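Local atomic coordinates of neural-cadherin (Drosophila melanogaster, PDB entry 3UBF), a protein that mediates calcium-dependent, preferentially homophilic adhesion between cells, its cadherin domains being joined by linkers that commonly bind calcium ions. Residues F11-D17 / K57-E61. Numbering follows the deposited sequence.
Sequences FTEADGD and KWDYE. With CA (calcium ion), chain T; ZN (zinc ion), chain B; ZN (zinc ion), chain H.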
ATOM      1  N   PHE A  11      -5.243 -24.030   8.995  1.00 44.77           N
ATOM      2  CA  PHE A  11      -6.037 -23.654   7.835  1.00 44.41           C
ATOM      3  C   PHE A  11      -6.112 -22.138   7.706  1.00 45.11           C
ATOM      4  O   PHE A  11      -5.924 -21.407   8.672  1.00 45.24           O
ATOM      5  CB  PHE A  11      -7.441 -24.264   7.901  1.00 43.31           C
ATOM      6  CG  PHE A  11      -7.466 -25.729   7.619  1.00 42.46           C
ATOM      7  CD1 PHE A  11      -7.614 -26.643   8.657  1.00 41.03           C
ATOM      8  CD2 PHE A  11      -7.288 -26.202   6.319  1.00 43.40           C
ATOM      9  CE1 PHE A  11      -7.606 -28.007   8.408  1.00 40.66           C
ATOM     10  CE2 PHE A  11      -7.278 -27.582   6.055  1.00 43.68           C
ATOM     11  CZ  PHE A  11      -7.436 -28.483   7.105  1.00 41.91           C
ATOM     12  N   THR A  12      -6.366 -21.659   6.500  1.00 45.82           N
ATOM     13  CA  THR A  12      -6.485 -20.231   6.309  1.00 46.98           C
ATOM     14  C   THR A  12      -7.899 -19.822   6.678  1.00 46.50           C
ATOM     15  O   THR A  12      -8.772 -20.662   6.825  1.00 45.95           O
ATOM     16  CB  THR A  12      -6.169 -19.820   4.873  1.00 48.45           C
ATOM     17  OG1 THR A  12      -7.168 -20.354   4.003  1.00 48.66           O
ATOM     18  CG2 THR A  12      -4.785 -20.330   4.461  1.00 49.16           C
ATOM     19  N   GLU A  13      -8.110 -18.528   6.853  1.00 47.57           N
ATOM     20  CA  GLU A  13      -9.443 -17.971   7.006  1.00 47.76           C
ATOM     21  C   GLU A  13     -10.342 -18.442   5.862  1.00 48.36           C
ATOM     22  O   GLU A  13     -11.469 -18.881   6.096  1.00 48.63           O
ATOM     23  CB  GLU A  13      -9.340 -16.447   7.045  1.00 49.36           C
ATOM     24  CG  GLU A  13     -10.646 -15.725   7.145  1.00 50.89           C
ATOM     25  CD  GLU A  13     -10.464 -14.244   7.373  1.00 53.45           C
ATOM     26  OE1 GLU A  13      -9.833 -13.543   6.539  1.00 53.04           O
ATOM     27  OE2 GLU A  13     -10.979 -13.774   8.404  1.00 55.20           O
ATOM     28  N   ALA A  14      -9.820 -18.383   4.639  1.00 49.52           N
ATOM     29  CA  ALA A  14     -10.568 -18.724   3.437  1.00 51.01           C
ATOM     30  C   ALA A  14     -10.969 -20.195   3.357  1.00 50.47           C
ATOM     31  O   ALA A  14     -12.034 -20.509   2.826  1.00 51.97           O
ATOM     32  CB  ALA A  14      -9.787 -18.331   2.202  1.00 53.12           C
ATOM     33  N   ASP A  15     -10.136 -21.102   3.866  1.00 48.80           N
ATOM     34  CA  ASP A  15     -10.519 -22.520   3.907  1.00 48.16           C
ATOM     35  C   ASP A  15     -11.860 -22.719   4.619  1.00 47.53           C
ATOM     36  O   ASP A  15     -12.513 -23.746   4.436  1.00 48.13           O
ATOM     37  CB  ASP A  15      -9.463 -23.389   4.607  1.00 46.71           C
ATOM     38  CG  ASP A  15      -8.131 -23.400   3.890  1.00 48.48           C
ATOM     39  OD1 ASP A  15      -8.099 -23.323   2.643  1.00 51.93           O
ATOM     40  OD2 ASP A  15      -7.102 -23.490   4.587  1.00 48.99           O
ATOM     41  N   GLY A  16     -12.260 -21.753   5.439  1.00 47.01           N
ATOM     42  CA  GLY A  16     -13.530 -21.844   6.148  1.00 47.24           C
ATOM     43  C   GLY A  16     -14.568 -20.819   5.729  1.00 49.51           C
ATOM     44  O   GLY A  16     -15.307 -20.327   6.575  1.00 49.84           O
ATOM     45  N   ASP A  17     -14.633 -20.519   4.427  1.00 51.34           N
ATOM     46  CA  ASP A  17     -15.479 -19.442   3.896  1.00 54.62           C
ATOM     47  C   ASP A  17     -16.870 -19.880   3.439  1.00 56.88           C
ATOM     48  O   ASP A  17     -17.589 -19.106   2.811  1.00 59.88           O
ATOM     49  CB  ASP A  17     -14.771 -18.689   2.748  1.00 56.37           C
ATOM     50  CG  ASP A  17     -14.573 -19.544   1.467  1.00 58.50           C
ATOM     51  OD1 ASP A  17     -14.957 -20.740   1.414  1.00 58.24           O
ATOM     52  OD2 ASP A  17     -14.008 -18.993   0.488  1.00 61.58           O
ATOM     53  N   LYS A  57     -19.055 -19.074   8.845  1.00 53.18           N
ATOM     54  CA  LYS A  57     -17.955 -18.633   7.979  1.00 52.11           C
ATOM     55  C   LYS A  57     -16.801 -18.050   8.811  1.00 50.48           C
ATOM     56  O   LYS A  57     -16.977 -17.067   9.539  1.00 52.24           O
ATOM     57  CB  LYS A  57     -18.490 -17.614   6.953  1.00 54.97           C
ATOM     58  CG  LYS A  57     -17.455 -16.755   6.229  1.00 55.99           C
ATOM     59  CD  LYS A  57     -18.038 -16.150   4.945  1.00 59.63           C
ATOM     60  CE  LYS A  57     -17.008 -15.312   4.183  1.00 60.34           C
ATOM     61  NZ  LYS A  57     -17.410 -15.112   2.749  1.00 62.91           N
ATOM     62  N   TRP A  58     -15.635 -18.677   8.714  1.00 47.65           N
ATOM     63  CA  TRP A  58     -14.480 -18.290   9.520  1.00 46.71           C
ATOM     64  C   TRP A  58     -14.083 -16.830   9.349  1.00 48.01           C
ATOM     65  O   TRP A  58     -13.998 -16.319   8.228  1.00 49.23           O
ATOM     66  CB  TRP A  58     -13.297 -19.201   9.211  1.00 44.44           C
ATOM     67  CG  TRP A  58     -13.536 -20.590   9.689  1.00 43.95           C
ATOM     68  CD1 TRP A  58     -14.661 -21.065  10.302  1.00 44.25           C
ATOM     69  CD2 TRP A  58     -12.640 -21.700   9.577  1.00 43.15           C
ATOM     70  NE1 TRP A  58     -14.514 -22.396  10.585  1.00 44.53           N
ATOM     71  CE2 TRP A  58     -13.287 -22.815  10.143  1.00 42.48           C
ATOM     72  CE3 TRP A  58     -11.352 -21.859   9.051  1.00 42.06           C
ATOM     73  CZ2 TRP A  58     -12.689 -24.075  10.203  1.00 42.53           C
ATOM     74  CZ3 TRP A  58     -10.763 -23.113   9.110  1.00 42.17           C
ATOM     75  CH2 TRP A  58     -11.430 -24.206   9.683  1.00 40.90           C
ATOM     76  N   ASP A  59     -13.858 -16.168  10.477  1.00 48.15           N
ATOM     77  CA  ASP A  59     -13.445 -14.779  10.496  1.00 48.92           C
ATOM     78  C   ASP A  59     -12.364 -14.631  11.562  1.00 47.90           C
ATOM     79  O   ASP A  59     -12.632 -14.609  12.760  1.00 48.11           O
ATOM     80  CB  ASP A  59     -14.647 -13.891  10.764  1.00 51.91           C
ATOM     81  CG  ASP A  59     -14.330 -12.422  10.667  1.00 55.44           C
ATOM     82  OD1 ASP A  59     -13.154 -12.054  10.424  1.00 57.64           O
ATOM     83  OD2 ASP A  59     -15.276 -11.624  10.835  1.00 58.94           O
ATOM     84  N   TYR A  60     -11.126 -14.573  11.086  1.00 46.79           N
ATOM     85  CA  TYR A  60      -9.922 -14.519  11.911  1.00 46.01           C
ATOM     86  C   TYR A  60      -9.970 -13.412  12.965  1.00 48.27           C
ATOM     87  O   TYR A  60      -9.576 -13.622  14.114  1.00 48.73           O
ATOM     88  CB  TYR A  60      -8.724 -14.329  10.984  1.00 45.39           C
ATOM     89  CG  TYR A  60      -7.396 -14.156  11.669  1.00 45.82           C
ATOM     90  CD1 TYR A  60      -6.583 -15.254  11.938  1.00 43.53           C
ATOM     91  CD2 TYR A  60      -6.926 -12.883  12.006  1.00 47.89           C
ATOM     92  CE1 TYR A  60      -5.354 -15.097  12.537  1.00 44.32           C
ATOM     93  CE2 TYR A  60      -5.701 -12.718  12.610  1.00 49.23           C
ATOM     94  CZ  TYR A  60      -4.915 -13.831  12.873  1.00 48.18           C
ATOM     95  OH  TYR A  60      -3.696 -13.669  13.490  1.00 50.04           O
ATOM     96  N   GLU A  61     -10.444 -12.239  12.556  1.00 50.00           N
ATOM     97  CA  GLU A  61     -10.554 -11.074  13.430  1.00 52.79           C
ATOM     98  C   GLU A  61     -11.508 -11.338  14.586  1.00 54.60           C
ATOM     99  O   GLU A  61     -11.337 -10.780  15.670  1.00 56.63           O
ATOM    100  CB  GLU A  61     -11.020  -9.843  12.639  1.00 54.00           C
ATOM    101  CG  GLU A  61      -9.965  -9.232  11.712  1.00 52.30           C
ATOM    102  CD  GLU A  61      -9.659 -10.070  10.473  1.00 48.02           C
ATOM    103  OE1 GLU A  61     -10.266 -11.143  10.258  1.00 45.29           O
ATOM    104  OE2 GLU A  61      -8.799  -9.652   9.689  1.00 46.88           O
TER
HETATM  105 CA    CA T 754     -11.248 -11.449   8.238  1.00 51.38          CA
HETATM  106 ZN    ZN B   1      -8.130 -10.494   8.113  1.00 45.25          ZN
HETATM  107 ZN    ZN H   7     -14.826  -9.736   9.950  1.00 64.58          ZN
HETATM  108  O   HOH W   1     -13.878 -17.261   5.718  1.00 11.36           O
HETATM  109  O   HOH W   2      -9.073 -11.104   7.018  1.00  2.00           O
HETATM  110  O   HOH W   3     -15.452  -9.848   7.935  1.00  8.10           O
HETATM  111  O   HOH W   4     -14.420  -9.085  11.568  1.00  6.36           O
HETATM  112  O   HOH W   5     -12.848 -12.178   6.789  1.00  9.13           O
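E13 OE2 is gripped twice, by the calcium ion and by the backbone N-H of Y60 (Y60 N to E13 OE2 2.8 Å). This is the membrane-distal half of a cadherin interdomain calcium site: E13 follows strand 3-12, D59 and E61 are the acidic residues of the DXE motif of the fragment's first domain, and D138 of the next domain also binds the calcium. A glutamate suits position 13 because its extended chain, with CG anti to the backbone N (chi1 178°), spans the gap to the ion. Y60 N approaches OE2 from the anti side, 29° out of the carboxylate plane. E61 bridges two metals, OE1 reaching calcium at 2.3 Å and OE2 a zinc ion, while D59 OD2 binds another zinc, shared with D138; the cations probably offset the carboxylates' charge. Farther along both segments, W58 N donates to G16 O at 2.7 Å. The broad W58 indole offers a face to G16, whose CA, unhindered by a side chain, makes a CH-pi contact, and an edge to F11, with F11 CB 3.7 Å from W58 CZ3; W58 NE1 hydrogen-bonds to W43 O. One water donates to both E13 O and W58 O, 2.7 Å from the latter.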